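Local coordinates for heme-binding protein A / AI-2 binding protein A (Helicobacter pylori SS1, PDB 6OFQ) that binds peptides such as STSA in the periplasm and probably hands them to an ABC transporter for import, at residues A[170-174]-A[471-475]; A[292-298]-A[497-503]; A[344-350]-A[484-489]; A[440-444]-A[454-458]. All coordinates share one frame; numbering follows the deposited sequence. Where two conformers were deposited one is given.

Contact 1. Residues A[170-174]-A[471-475]; sequences GPEAP and AKRVS
P171 and E172 run past R473 and K472 where an irregular loop meets the last, weakly bonded turn of helix 462-473; the CA atoms of P171 and R473 are 5.0 Å apart, those of E172 and K472 4.9 Å. A single backbone hydrogen bond joins them: A173 N donates to K472 O over 2.9 Å. The CB of A173 fits against the chain just beyond the helix, 3.6 Å from V474 O. The side chains add a salt-bridge network in which one carboxylate serves two cations. E172 turns CG away from its backbone N (chi1 -174°) and bends again at chi2, which lays its carboxylate alongside the chain of K472. E172 OE2 receives K472 NZ at 2.8 Å through its syn lone pair, while E172 OE1 takes R473 NH1 at 3.0 Å from above the carboxylate plane. In this type II periplasmic binding protein the network joins the loop between strand 163-168 and helix 175-178 to the end of a helix some 300 residues later. R473 NH1 is shared, since it also donates to P171 O at 2.7 Å, and the guanidinium is therefore gripped along its edge. Water 1 bridges E172 OE1 and R473 NH2. K472 NZ has a second carboxylate partner in D436, and the lysine forms a cation-pi contact with Y440.

Contact 2. Residues A[292-298]-A[497-503]; sequences LASWLSL and YVPLAYP
W295 and P499 face each other at the centre of an antiparallel pair, and the adjoining classic beta bulge shapes the fit between strands 292-298 and 497-503. L500 and A501 both face S294, whose O accepts from A501 N at 3.0 Å and from L500 N at 3.1 Å. The extra residue lets L500 bend over the neighbouring strand, its CD1 settling against the backbone of W295. Beyond the bulge, L296 and V498 form a regular hydrogen-bonded pair; their side chains run alongside each other, with CB atoms 3.9 Å apart, and V498 CG2 rests 4.1 Å from L298 CD1. On the other face two aromatic rings meet. Y497 presents its edge to the face of the five-membered ring of W295 in an offset edge-to-face pair, with planes at 88°. P499 CD covers one face of the tyrosine ring over its centre. W443 meets both aromatic rings. Toward the other end, A293 CB nestles at the edge of the Y502 ring, whose OH is held by N337 and V336, while P503 fills the angle between L292 and S294. P503 CD lies 3.9 Å from L292 CB, and P503 CG stands 4.1 Å from S294 CB.

Contact 3. Residues A[344-350]-A[484-489]; sequences WGYNYNI and YLKAQE
Q488 and N347 reach each other through complementary torsions: Q488 places CG opposite its own carbonyl carbon (chi1 -76°) and runs on extended, whereas N347 swings CG opposite its backbone N (chi1 -170°), which brings its ND2 up to L485 O. The glutamine amide meets the loop backbone with both ends. Q488 NE2 donates to G345 O at 2.8 Å, with that oxygen in the amide plane, and Q488 OE1 accepts from N347 N at 2.9 Å, the donor standing above the carbonyl plane. A further bond from NE2 to Y484 O fixes the rotation of the amide. This exchange illustrates how an irregular segment can be fastened to a helix by side-chain amides: the loop between strand 332-334 and helix 357-366 lies across helix 477-494 without regular secondary structure of its own. N347 answers in kind, its ND2 reaching L485 O at 3.1 Å from the face of the carbonyl opposite to E489 N. An Asx turn steadies this asparagine, because OD1 accepts from N349 N. A few apolar contacts accompany these bonds. L485 CD2 packs on N347 CB at 3.6 Å, and I350 CD1 sits over the Q488 backbone. At the other end W344 and Y484 meet obliquely, with W344 CH2 3.9 Å from Y484 CE2 and planes at 57°; the Y484 hydroxyl is bonded to R480.

Contact 4. Residues A[440-444]-A[454-458]; sequences YTLWS and QNGSF
L442 and N455 bring their CA atoms within 4.5 Å where the last turn of helix 436-443 meets the loop that leads toward helix 462-473. A type I beta turn from N455 to F458 shapes the loop, and S444 ends one helix while serving as N-cap of the next, helix 445-449. Its OG donates to Y440 O and also receives A447 N, spanning the junction of the two helices. N455 carries the contact between the segments. With CG opposite its backbone N (chi1 -178°), its amide passes beside L442 O and delivers N455 ND2 to S444 O at 3.0 Å; that oxygen lies in the amide plane, although the donor stands well above the carbonyl plane. N455 OD1 accepts from Y459 N, so both ends of the amide are engaged. L442 O also meets N455 CA in a CA-H...O contact of 3.1 Å. Farther along, the side chains of T441 and Q454 extend next to one another, with T441 CG2 and Q454 NE2 3.8 Å apart, and water 4 joins T441 O to the same NE2. L442 CD2 adds an apolar touch, 4.0 Å from Q454 CB. The six-membered ring of W443 comes up to S457, whose hydroxyl is bonded to P496 O. There W443 CZ3 approaches S457 OG obliquely, to 3.5 Å.

Overall arrangement
Contacts 2 and 4 are buried, 13 Å apart between centres, and share an aromatic cluster: W443 of contact 4 packs against W295 and Y497 of contact 2. Contacts 1 and 3, each about 22 Å from the chain's centre, are partly buried. Their chemistry follows this placement. Contact 2 relies on strand pairing and apolar packing, contact 4 on a buried asparagine amide and waters, contact 3 on amides exchanged between loop and helix, and contact 1 on charge. Consecutive helices 462-473 and 477-494 join contacts 1 and 3 through A471 and Y484; helix 477-494 leads into the strand of contact 2, whose Y502 packs on Y346 of contact 3. K472 of contact 1 reaches Y440 of contact 4.

Contact 1. Residues A[170-174]-A[471-475]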
loop_
_atom_site.group_PDB
_atom_site.type_symbol
_atom_site.label_atom_id
_atom_site.label_comp_id
_atom_site.label_asym_id
_atom_site.label_seq_id
_atom_site.Cartn_x
_atom_site.Cartn_y
_atom_site.Cartn_z
ATOM N N GLY A 170 11.967 8.684 20.910
ATOM C CA GLY A 170 12.193 10.036 20.444
ATOM C C GLY A 170 10.897 10.457 19.756
ATOM O O GLY A 170 10.051 9.616 19.440
ATOM N N PRO A 171 10.676 11.767 19.598
ATOM C CA PRO A 171 9.446 12.210 18.935
ATOM C C PRO A 171 9.385 11.688 17.499
ATOM O O PRO A 171 10.398 11.544 16.831
ATOM C CB PRO A 171 9.533 13.736 18.934
ATOM C CG PRO A 171 10.932 14.037 19.289
ATOM C CD PRO A 171 11.572 12.896 19.936
ATOM N N GLU A 172 8.179 11.327 17.080
ATOM C CA GLU A 172 7.912 10.640 15.798
ATOM C C GLU A 172 6.648 11.247 15.232
ATOM O O GLU A 172 5.541 10.827 15.504
ATOM C CB GLU A 172 7.784 9.129 16.052
ATOM C CG GLU A 172 7.643 8.295 14.792
ATOM C CD GLU A 172 8.900 8.189 13.943
ATOM O OE1 GLU A 172 10.011 8.145 14.494
ATOM O OE2 GLU A 172 8.657 8.065 12.708
ATOM N N ALA A 173 6.765 12.254 14.377
ATOM C CA ALA A 173 5.631 12.986 13.842
ATOM C C ALA A 173 4.592 12.077 13.181
ATOM O O ALA A 173 3.416 12.289 13.438
ATOM C CB ALA A 173 6.068 14.116 12.905
ATOM N N PRO A 174 5.002 11.095 12.386
ATOM C CA PRO A 174 3.997 10.185 11.778
ATOM C C PRO A 174 3.348 9.183 12.672
ATOM O O PRO A 174 2.462 8.471 12.213
ATOM C CB PRO A 174 4.804 9.431 10.711
ATOM C CG PRO A 174 6.063 10.197 10.554
ATOM C CD PRO A 174 6.357 10.843 11.848
ATOM N N ALA A 471 13.293 15.013 10.040
ATOM C CA ALA A 471 11.911 15.368 9.756
ATOM C C ALA A 471 10.881 14.572 10.539
ATOM O O ALA A 471 9.770 15.059 10.732
ATOM C CB ALA A 471 11.571 15.237 8.294
ATOM N N LYS A 472 11.271 13.474 11.157
ATOM C CA LYS A 472 10.383 12.820 12.105
ATOM C C LYS A 472 10.356 13.497 13.464
ATOM O O LYS A 472 9.374 13.410 14.230
ATOM C CB LYS A 472 10.903 11.415 12.365
ATOM C CG LYS A 472 10.843 10.493 11.180
ATOM C CD LYS A 472 11.602 9.229 11.502
ATOM C CE LYS A 472 11.495 8.122 10.454
ATOM N NZ LYS A 472 10.112 7.557 10.369
ATOM N N ARG A 473 11.443 14.199 13.797
ATOM C CA ARG A 473 11.672 14.620 15.197
ATOM C C ARG A 473 11.139 15.988 15.513
ATOM O O ARG A 473 11.139 16.412 16.668
ATOM C CB ARG A 473 13.168 14.580 15.539
ATOM C CG ARG A 473 13.798 13.215 15.475
ATOM C CD ARG A 473 13.590 12.277 16.630
ATOM N NE ARG A 473 14.161 10.976 16.271
ATOM C CZ ARG A 473 13.491 9.996 15.646
ATOM N NH1 ARG A 473 12.166 10.022 15.379
ATOM N NH2 ARG A 473 14.167 8.916 15.301
ATOM N N VAL A 474 10.642 16.690 14.508
ATOM C CA VAL A 474 9.874 17.913 14.699
ATOM C C VAL A 474 8.479 17.744 14.122
ATOM O O VAL A 474 8.292 16.992 13.157
ATOM C CB VAL A 474 10.544 19.130 14.031
ATOM C CG1 VAL A 474 11.824 19.437 14.795
ATOM C CG2 VAL A 474 10.869 18.918 12.562
ATOM N N SER A 475 7.472 18.351 14.709
ATOM C CA SER A 475 6.078 18.136 14.306
ATOM C C SER A 475 5.546 19.269 13.414
ATOM O O SER A 475 4.600 19.065 12.633
ATOM C CB SER A 475 5.203 17.902 15.560
ATOM O OG SER A 475 5.282 19.073 16.368
HETATM O O HOH W 1 12.332 6.792 13.834
#

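Contact 2. Residues A[292-298]-A[497-503]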
loop_
_atom_site.group_PDB
_atom_site.type_symbol
_atom_site.label_atom_id
_atom_site.label_comp_id
_atom_site.label_asym_id
_atom_site.label_seq_id
_atom_site.Cartn_x
_atom_site.Cartn_y
_atom_site.Cartn_z
ATOM N N LEU A 292 -0.969 7.909 -5.701
ATOM C CA LEU A 292 -0.201 6.803 -6.285
ATOM C C LEU A 292 1.063 7.264 -6.965
ATOM O O LEU A 292 1.097 8.303 -7.627
ATOM C CB LEU A 292 -1.055 6.153 -7.400
ATOM C CG LEU A 292 -2.423 5.614 -6.980
ATOM C CD1 LEU A 292 -3.454 5.538 -8.094
ATOM C CD2 LEU A 292 -2.159 4.212 -6.453
ATOM N N ALA A 293 2.115 6.452 -6.910
ATOM C CA ALA A 293 3.313 6.666 -7.699
ATOM C C ALA A 293 3.730 5.330 -8.311
ATOM O O ALA A 293 3.527 4.274 -7.696
ATOM C CB ALA A 293 4.459 7.250 -6.890
ATOM N N SER A 294 4.251 5.368 -9.537
ATOM C CA SER A 294 4.723 4.188 -10.287
ATOM C C SER A 294 6.076 4.527 -10.890
ATOM O O SER A 294 6.249 5.565 -11.498
ATOM C CB SER A 294 3.685 3.886 -11.399
ATOM O OG SER A 294 4.087 2.727 -12.108
ATOM N N TRP A 295 7.017 3.581 -10.777
ATOM C CA TRP A 295 8.430 3.880 -11.148
ATOM C C TRP A 295 9.145 2.594 -11.523
ATOM O O TRP A 295 8.564 1.517 -11.431
ATOM C CB TRP A 295 9.178 4.675 -10.063
ATOM C CG TRP A 295 9.407 3.951 -8.777
ATOM C CD1 TRP A 295 10.483 3.201 -8.448
ATOM C CD2 TRP A 295 8.503 3.839 -7.682
ATOM N NE1 TRP A 295 10.344 2.681 -7.184
ATOM C CE2 TRP A 295 9.134 3.064 -6.676
ATOM C CE3 TRP A 295 7.245 4.361 -7.406
ATOM C CZ2 TRP A 295 8.525 2.780 -5.462
ATOM C CZ3 TRP A 295 6.650 4.079 -6.220
ATOM C CH2 TRP A 295 7.276 3.275 -5.269
ATOM N N LEU A 296 10.366 2.739 -11.968
ATOM C CA LEU A 296 11.195 1.592 -12.224
ATOM C C LEU A 296 12.233 1.520 -11.107
ATOM O O LEU A 296 13.022 2.472 -10.944
ATOM C CB LEU A 296 11.769 1.737 -13.618
ATOM C CG LEU A 296 12.623 0.590 -14.150
ATOM C CD1 LEU A 296 11.790 -0.658 -14.440
ATOM C CD2 LEU A 296 13.344 1.012 -15.424
ATOM N N SER A 297 12.247 0.464 -10.304
ATOM C CA SER A 297 13.324 0.186 -9.348
ATOM C C SER A 297 14.588 -0.178 -10.136
ATOM O O SER A 297 14.456 -0.896 -11.139
ATOM C CB SER A 297 13.030 -1.034 -8.440
ATOM O OG SER A 297 11.925 -0.794 -7.575
ATOM N N LEU A 298 15.730 0.352 -9.703
ATOM C CA LEU A 298 17.050 -0.025 -10.217
ATOM C C LEU A 298 17.803 -0.517 -8.998
ATOM O O LEU A 298 17.914 0.171 -7.986
ATOM C CB LEU A 298 17.772 1.194 -10.774
ATOM C CG LEU A 298 17.088 1.937 -11.923
ATOM C CD1 LEU A 298 17.798 3.192 -12.339
ATOM C CD2 LEU A 298 16.860 1.006 -13.122
ATOM N N TYR A 497 16.620 5.276 -9.335
ATOM C CA TYR A 497 15.379 4.751 -9.868
ATOM C C TYR A 497 15.034 5.518 -11.141
ATOM O O TYR A 497 15.733 6.482 -11.453
ATOM C CB TYR A 497 14.219 4.885 -8.882
ATOM C CG TYR A 497 13.575 6.196 -8.617
ATOM C CD1 TYR A 497 14.283 7.273 -8.126
ATOM C CD2 TYR A 497 12.204 6.274 -8.712
ATOM C CE1 TYR A 497 13.642 8.476 -7.770
ATOM C CE2 TYR A 497 11.560 7.456 -8.437
ATOM C CZ TYR A 497 12.265 8.487 -7.865
ATOM O OH TYR A 497 11.591 9.665 -7.613
ATOM N N VAL A 498 14.003 5.104 -11.870
ATOM C CA VAL A 498 13.456 5.938 -12.916
ATOM C C VAL A 498 12.011 6.293 -12.521
ATOM O O VAL A 498 11.115 5.427 -12.583
ATOM C CB VAL A 498 13.409 5.256 -14.266
ATOM C CG1 VAL A 498 12.952 6.252 -15.288
ATOM C CG2 VAL A 498 14.755 4.664 -14.671
ATOM N N PRO A 499 11.717 7.534 -12.159
ATOM C CA PRO A 499 10.316 7.946 -11.914
ATOM C C PRO A 499 9.512 7.844 -13.209
ATOM O O PRO A 499 10.004 8.234 -14.283
ATOM C CB PRO A 499 10.410 9.389 -11.462
ATOM C CG PRO A 499 11.766 9.831 -11.753
ATOM C CD PRO A 499 12.654 8.661 -11.952
ATOM N N LEU A 500 8.298 7.291 -13.139
ATOM C CA LEU A 500 7.492 7.200 -14.383
ATOM C C LEU A 500 6.243 8.078 -14.217
ATOM O O LEU A 500 6.127 9.158 -14.838
ATOM C CB LEU A 500 7.141 5.742 -14.676
ATOM C CG LEU A 500 8.336 4.870 -15.039
ATOM C CD1 LEU A 500 7.869 3.456 -15.074
ATOM C CD2 LEU A 500 8.917 5.287 -16.374
ATOM N N ALA A 501 5.303 7.688 -13.360
ATOM C CA ALA A 501 4.016 8.398 -13.344
ATOM C C ALA A 501 3.389 8.462 -11.973
ATOM O O ALA A 501 3.608 7.624 -11.108
ATOM C CB ALA A 501 3.039 7.678 -14.250
ATOM N N TYR A 502 2.547 9.484 -11.765
ATOM C CA TYR A 502 1.501 9.517 -10.761
ATOM C C TYR A 502 0.224 9.110 -11.496
ATOM O O TYR A 502 -0.403 10.020 -12.072
ATOM C CB TYR A 502 1.366 10.897 -10.119
ATOM C CG TYR A 502 2.659 11.429 -9.570
ATOM C CD1 TYR A 502 3.403 10.693 -8.652
ATOM C CD2 TYR A 502 3.149 12.654 -10.002
ATOM C CE1 TYR A 502 4.600 11.222 -8.197
ATOM C CE2 TYR A 502 4.366 13.177 -9.584
ATOM C CZ TYR A 502 5.112 12.422 -8.685
ATOM O OH TYR A 502 6.325 12.916 -8.328
ATOM N N PRO A 503 -0.191 7.838 -11.455
ATOM C CA PRO A 503 -1.396 7.516 -12.214
ATOM C C PRO A 503 -2.615 8.117 -11.566
ATOM O O PRO A 503 -2.697 8.197 -10.332
ATOM C CB PRO A 503 -1.479 5.988 -12.129
ATOM C CG PRO A 503 -0.083 5.554 -11.796
ATOM C CD PRO A 503 0.497 6.649 -10.916
HETATM O O HOH W 2 -1.395 9.518 -8.135
#

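Contact 3. Residues A[344-350]-A[484-489]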
loop_
_atom_site.group_PDB
_atom_site.type_symbol
_atom_site.label_atom_id
_atom_site.label_comp_id
_atom_site.label_asym_id
_atom_site.label_seq_id
_atom_site.Cartn_x
_atom_site.Cartn_y
_atom_site.Cartn_z
ATOM N N TRP A 344 1.405 17.149 0.857
ATOM C CA TRP A 344 2.231 18.261 1.226
ATOM C C TRP A 344 3.724 17.971 1.221
ATOM O O TRP A 344 4.139 16.811 1.378
ATOM C CB TRP A 344 1.854 18.794 2.607
ATOM C CG TRP A 344 2.107 17.871 3.793
ATOM C CD1 TRP A 344 1.260 16.911 4.252
ATOM C CD2 TRP A 344 3.308 17.757 4.556
ATOM N NE1 TRP A 344 1.817 16.253 5.335
ATOM C CE2 TRP A 344 3.070 16.765 5.540
ATOM C CE3 TRP A 344 4.557 18.402 4.537
ATOM C CZ2 TRP A 344 3.983 16.406 6.504
ATOM C CZ3 TRP A 344 5.470 18.016 5.553
ATOM C CH2 TRP A 344 5.200 17.018 6.453
ATOM N N GLY A 345 4.556 18.994 1.014
ATOM C CA GLY A 345 5.996 18.811 1.070
ATOM C C GLY A 345 6.654 18.461 -0.249
ATOM O O GLY A 345 7.882 18.416 -0.360
ATOM N N TYR A 346 5.858 18.288 -1.304
ATOM C CA TYR A 346 6.327 17.990 -2.637
ATOM C C TYR A 346 7.198 19.126 -3.152
ATOM O O TYR A 346 6.852 20.306 -2.944
ATOM C CB TYR A 346 5.149 17.848 -3.587
ATOM C CG TYR A 346 5.414 17.440 -5.012
ATOM C CD1 TYR A 346 5.663 18.371 -6.024
ATOM C CD2 TYR A 346 5.358 16.117 -5.375
ATOM C CE1 TYR A 346 5.859 18.023 -7.330
ATOM C CE2 TYR A 346 5.636 15.717 -6.686
ATOM C CZ TYR A 346 5.819 16.661 -7.649
ATOM O OH TYR A 346 6.054 16.253 -8.936
ATOM N N ASN A 347 8.334 18.784 -3.764
ATOM C CA ASN A 347 9.267 19.792 -4.183
ATOM C C ASN A 347 8.909 20.149 -5.630
ATOM O O ASN A 347 9.304 19.480 -6.596
ATOM C CB ASN A 347 10.706 19.291 -4.063
ATOM C CG ASN A 347 11.715 20.397 -4.262
ATOM O OD1 ASN A 347 11.428 21.307 -5.044
ATOM N ND2 ASN A 347 12.866 20.347 -3.618
ATOM N N TYR A 348 8.274 21.318 -5.758
ATOM C CA TYR A 348 7.869 21.825 -7.089
ATOM C C TYR A 348 9.012 22.476 -7.834
ATOM O O TYR A 348 8.801 22.861 -9.013
ATOM C CB TYR A 348 6.729 22.839 -6.870
ATOM C CG TYR A 348 5.454 22.175 -6.443
ATOM C CD1 TYR A 348 4.612 21.576 -7.358
ATOM C CD2 TYR A 348 5.103 22.156 -5.098
ATOM C CE1 TYR A 348 3.503 20.852 -6.935
ATOM C CE2 TYR A 348 3.980 21.458 -4.681
ATOM C CZ TYR A 348 3.147 20.859 -5.617
ATOM O OH TYR A 348 2.072 20.122 -5.130
ATOM N N ASN A 349 10.170 22.679 -7.224
ATOM C CA ASN A 349 11.338 23.274 -7.817
ATOM C C ASN A 349 12.236 22.331 -8.579
ATOM O O ASN A 349 12.823 22.749 -9.560
ATOM C CB ASN A 349 12.158 24.080 -6.827
ATOM C CG ASN A 349 12.991 25.158 -7.488
ATOM O OD1 ASN A 349 12.444 25.971 -8.217
ATOM N ND2 ASN A 349 14.287 25.183 -7.245
ATOM N N ILE A 350 12.100 21.027 -8.358
ATOM C CA ILE A 350 12.940 20.085 -9.069
ATOM C C ILE A 350 12.420 19.910 -10.502
ATOM O O ILE A 350 11.215 19.778 -10.733
ATOM C CB ILE A 350 12.912 18.761 -8.310
ATOM C CG1 ILE A 350 13.639 18.969 -6.975
ATOM C CG2 ILE A 350 13.585 17.614 -9.057
ATOM C CD1 ILE A 350 13.632 17.809 -6.052
ATOM N N TYR A 484 12.104 17.918 4.030
ATOM C CA TYR A 484 11.726 17.027 2.937
ATOM C C TYR A 484 12.031 17.603 1.547
ATOM O O TYR A 484 12.427 16.848 0.638
ATOM C CB TYR A 484 10.244 16.655 2.992
ATOM C CG TYR A 484 9.898 15.719 4.125
ATOM C CD1 TYR A 484 10.677 14.591 4.339
ATOM C CD2 TYR A 484 8.808 15.940 4.919
ATOM C CE1 TYR A 484 10.346 13.690 5.369
ATOM C CE2 TYR A 484 8.521 15.084 5.959
ATOM C CZ TYR A 484 9.250 13.923 6.170
ATOM O OH TYR A 484 8.927 13.093 7.234
ATOM N N LEU A 485 12.022 18.933 1.425
ATOM C CA LEU A 485 12.423 19.561 0.168
ATOM C C LEU A 485 13.867 19.201 -0.148
ATOM O O LEU A 485 14.222 18.866 -1.295
ATOM C CB LEU A 485 12.163 21.060 0.195
ATOM C CG LEU A 485 10.740 21.545 0.192
ATOM C CD1 LEU A 485 10.578 23.034 0.450
ATOM C CD2 LEU A 485 10.006 21.208 -1.078
ATOM N N LYS A 486 14.727 19.313 0.865
ATOM C CA LYS A 486 16.136 19.022 0.674
ATOM C C LYS A 486 16.308 17.533 0.394
ATOM O O LYS A 486 17.123 17.158 -0.465
ATOM C CB LYS A 486 16.996 19.439 1.895
ATOM C CG LYS A 486 17.026 20.924 2.195
ATOM C CD LYS A 486 17.772 21.270 3.482
ATOM C CE LYS A 486 17.556 22.769 3.714
ATOM N NZ LYS A 486 17.802 23.045 5.157
ATOM N N ALA A 487 15.582 16.672 1.113
ATOM C CA ALA A 487 15.697 15.254 0.834
ATOM C C ALA A 487 15.377 14.938 -0.637
ATOM O O ALA A 487 16.014 14.089 -1.273
ATOM C CB ALA A 487 14.865 14.428 1.807
ATOM N N GLN A 488 14.343 15.563 -1.192
ATOM C CA GLN A 488 13.951 15.339 -2.578
ATOM C C GLN A 488 15.035 15.765 -3.520
ATOM O O GLN A 488 15.221 15.142 -4.554
ATOM C CB GLN A 488 12.617 16.017 -2.823
ATOM C CG GLN A 488 11.448 15.259 -2.249
ATOM C CD GLN A 488 10.178 16.079 -2.234
ATOM O OE1 GLN A 488 9.459 16.145 -3.229
ATOM N NE2 GLN A 488 10.008 16.842 -1.171
ATOM N N GLU A 489 15.761 16.839 -3.190
ATOM C CA GLU A 489 16.922 17.157 -4.006
ATOM C C GLU A 489 17.981 16.073 -4.099
ATOM O O GLU A 489 18.584 15.794 -5.143
ATOM C CB GLU A 489 17.597 18.458 -3.527
ATOM C CG GLU A 489 16.737 19.688 -3.568
ATOM C CD GLU A 489 17.474 20.863 -2.917
ATOM O OE1 GLU A 489 18.560 20.807 -2.258
ATOM O OE2 GLU A 489 16.830 21.914 -3.007
HETATM O O HOH W 3 14.679 22.377 -4.205
#

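Contact 4. Residues A[440-444]-A[454-458]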
loop_
_atom_site.group_PDB
_atom_site.type_symbol
_atom_site.label_atom_id
_atom_site.label_comp_id
_atom_site.label_asym_id
_atom_site.label_seq_id
_atom_site.Cartn_x
_atom_site.Cartn_y
_atom_site.Cartn_z
ATOM N N TYR A 440 10.621 7.513 3.764
ATOM C CA TYR A 440 11.294 6.681 4.751
ATOM C C TYR A 440 10.977 5.219 4.549
ATOM O O TYR A 440 11.867 4.333 4.535
ATOM C CB TYR A 440 10.973 7.126 6.183
ATOM C CG TYR A 440 11.982 6.584 7.187
ATOM C CD1 TYR A 440 13.198 7.228 7.289
ATOM C CD2 TYR A 440 11.755 5.458 7.941
ATOM C CE1 TYR A 440 14.185 6.770 8.146
ATOM C CE2 TYR A 440 12.753 5.006 8.840
ATOM C CZ TYR A 440 13.931 5.701 8.877
ATOM O OH TYR A 440 15.015 5.363 9.744
ATOM N N THR A 441 9.718 4.913 4.303
ATOM C CA THR A 441 9.333 3.520 4.205
ATOM C C THR A 441 9.937 2.839 2.990
ATOM O O THR A 441 10.149 1.625 3.027
ATOM C CB THR A 441 7.804 3.478 4.151
ATOM O OG1 THR A 441 7.312 4.136 5.320
ATOM C CG2 THR A 441 7.210 2.046 4.174
ATOM N N LEU A 442 10.142 3.583 1.894
ATOM C CA LEU A 442 10.600 2.995 0.620
ATOM C C LEU A 442 12.020 3.302 0.246
ATOM O O LEU A 442 12.599 2.634 -0.610
ATOM C CB LEU A 442 9.708 3.374 -0.579
ATOM C CG LEU A 442 8.220 3.200 -0.298
ATOM C CD1 LEU A 442 7.429 3.784 -1.469
ATOM C CD2 LEU A 442 7.798 1.767 -0.039
ATOM N N TRP A 443 12.605 4.349 0.804
ATOM C CA TRP A 443 13.876 4.875 0.318
ATOM C C TRP A 443 14.996 5.080 1.337
ATOM O O TRP A 443 16.070 5.592 1.025
ATOM C CB TRP A 443 13.669 6.184 -0.484
ATOM C CG TRP A 443 12.711 6.045 -1.684
ATOM C CD1 TRP A 443 11.385 6.344 -1.727
ATOM C CD2 TRP A 443 13.050 5.483 -2.959
ATOM N NE1 TRP A 443 10.855 6.004 -2.953
ATOM C CE2 TRP A 443 11.870 5.451 -3.720
ATOM C CE3 TRP A 443 14.240 5.003 -3.514
ATOM C CZ2 TRP A 443 11.874 4.995 -5.025
ATOM C CZ3 TRP A 443 14.204 4.544 -4.831
ATOM C CH2 TRP A 443 13.040 4.547 -5.555
ATOM N N SER A 444 14.718 4.727 2.593
ATOM C CA SER A 444 15.701 4.943 3.665
ATOM C C SER A 444 16.683 3.774 3.816
ATOM O O SER A 444 16.386 2.617 3.435
ATOM C CB SER A 444 15.041 5.213 5.017
ATOM O OG SER A 444 14.344 4.085 5.454
ATOM N N GLN A 454 11.073 -3.287 1.298
ATOM C CA GLN A 454 10.276 -2.430 0.423
ATOM C C GLN A 454 11.085 -1.355 -0.281
ATOM O O GLN A 454 10.539 -0.652 -1.147
ATOM C CB GLN A 454 9.165 -1.734 1.228
ATOM C CG GLN A 454 8.367 -2.772 2.024
ATOM C CD GLN A 454 6.982 -2.311 2.433
ATOM O OE1 GLN A 454 6.069 -2.394 1.620
ATOM N NE2 GLN A 454 6.897 -1.663 3.559
ATOM N N ASN A 455 12.385 -1.345 -0.015
ATOM C CA ASN A 455 13.286 -0.421 -0.700
ATOM C C ASN A 455 13.901 -1.230 -1.859
ATOM O O ASN A 455 15.011 -1.797 -1.797
ATOM C CB ASN A 455 14.330 0.113 0.277
ATOM C CG ASN A 455 15.285 1.124 -0.307
ATOM O OD1 ASN A 455 15.481 1.185 -1.522
ATOM N ND2 ASN A 455 15.918 1.922 0.542
ATOM N N GLY A 456 13.144 -1.264 -2.950
ATOM C CA GLY A 456 13.454 -2.138 -4.082
ATOM C C GLY A 456 14.657 -1.678 -4.868
ATOM O O GLY A 456 15.202 -2.467 -5.629
ATOM N N SER A 457 15.115 -0.454 -4.684
ATOM C CA SER A 457 16.355 0.038 -5.293
ATOM C C SER A 457 17.589 -0.195 -4.421
ATOM O O SER A 457 18.706 0.117 -4.775
ATOM C CB SER A 457 16.248 1.545 -5.620
ATOM O OG SER A 457 15.348 1.747 -6.685
ATOM N N PHE A 458 17.341 -0.675 -3.203
ATOM C CA PHE A 458 18.357 -0.770 -2.151
ATOM C C PHE A 458 19.125 0.540 -2.010
ATOM O O PHE A 458 20.357 0.601 -1.945
ATOM C CB PHE A 458 19.317 -1.961 -2.415
ATOM C CG PHE A 458 18.672 -3.320 -2.218
ATOM C CD1 PHE A 458 17.877 -3.884 -3.167
ATOM C CD2 PHE A 458 18.719 -3.940 -0.980
ATOM C CE1 PHE A 458 17.231 -5.097 -2.972
ATOM C CE2 PHE A 458 18.178 -5.201 -0.823
ATOM C CZ PHE A 458 17.400 -5.773 -1.799
HETATM O O HOH W 4 9.592 -0.553 4.578
HETATM O O HOH W 5 13.250 1.857 -3.455
HETATM O O HOH W 6 10.896 1.137 -3.260
#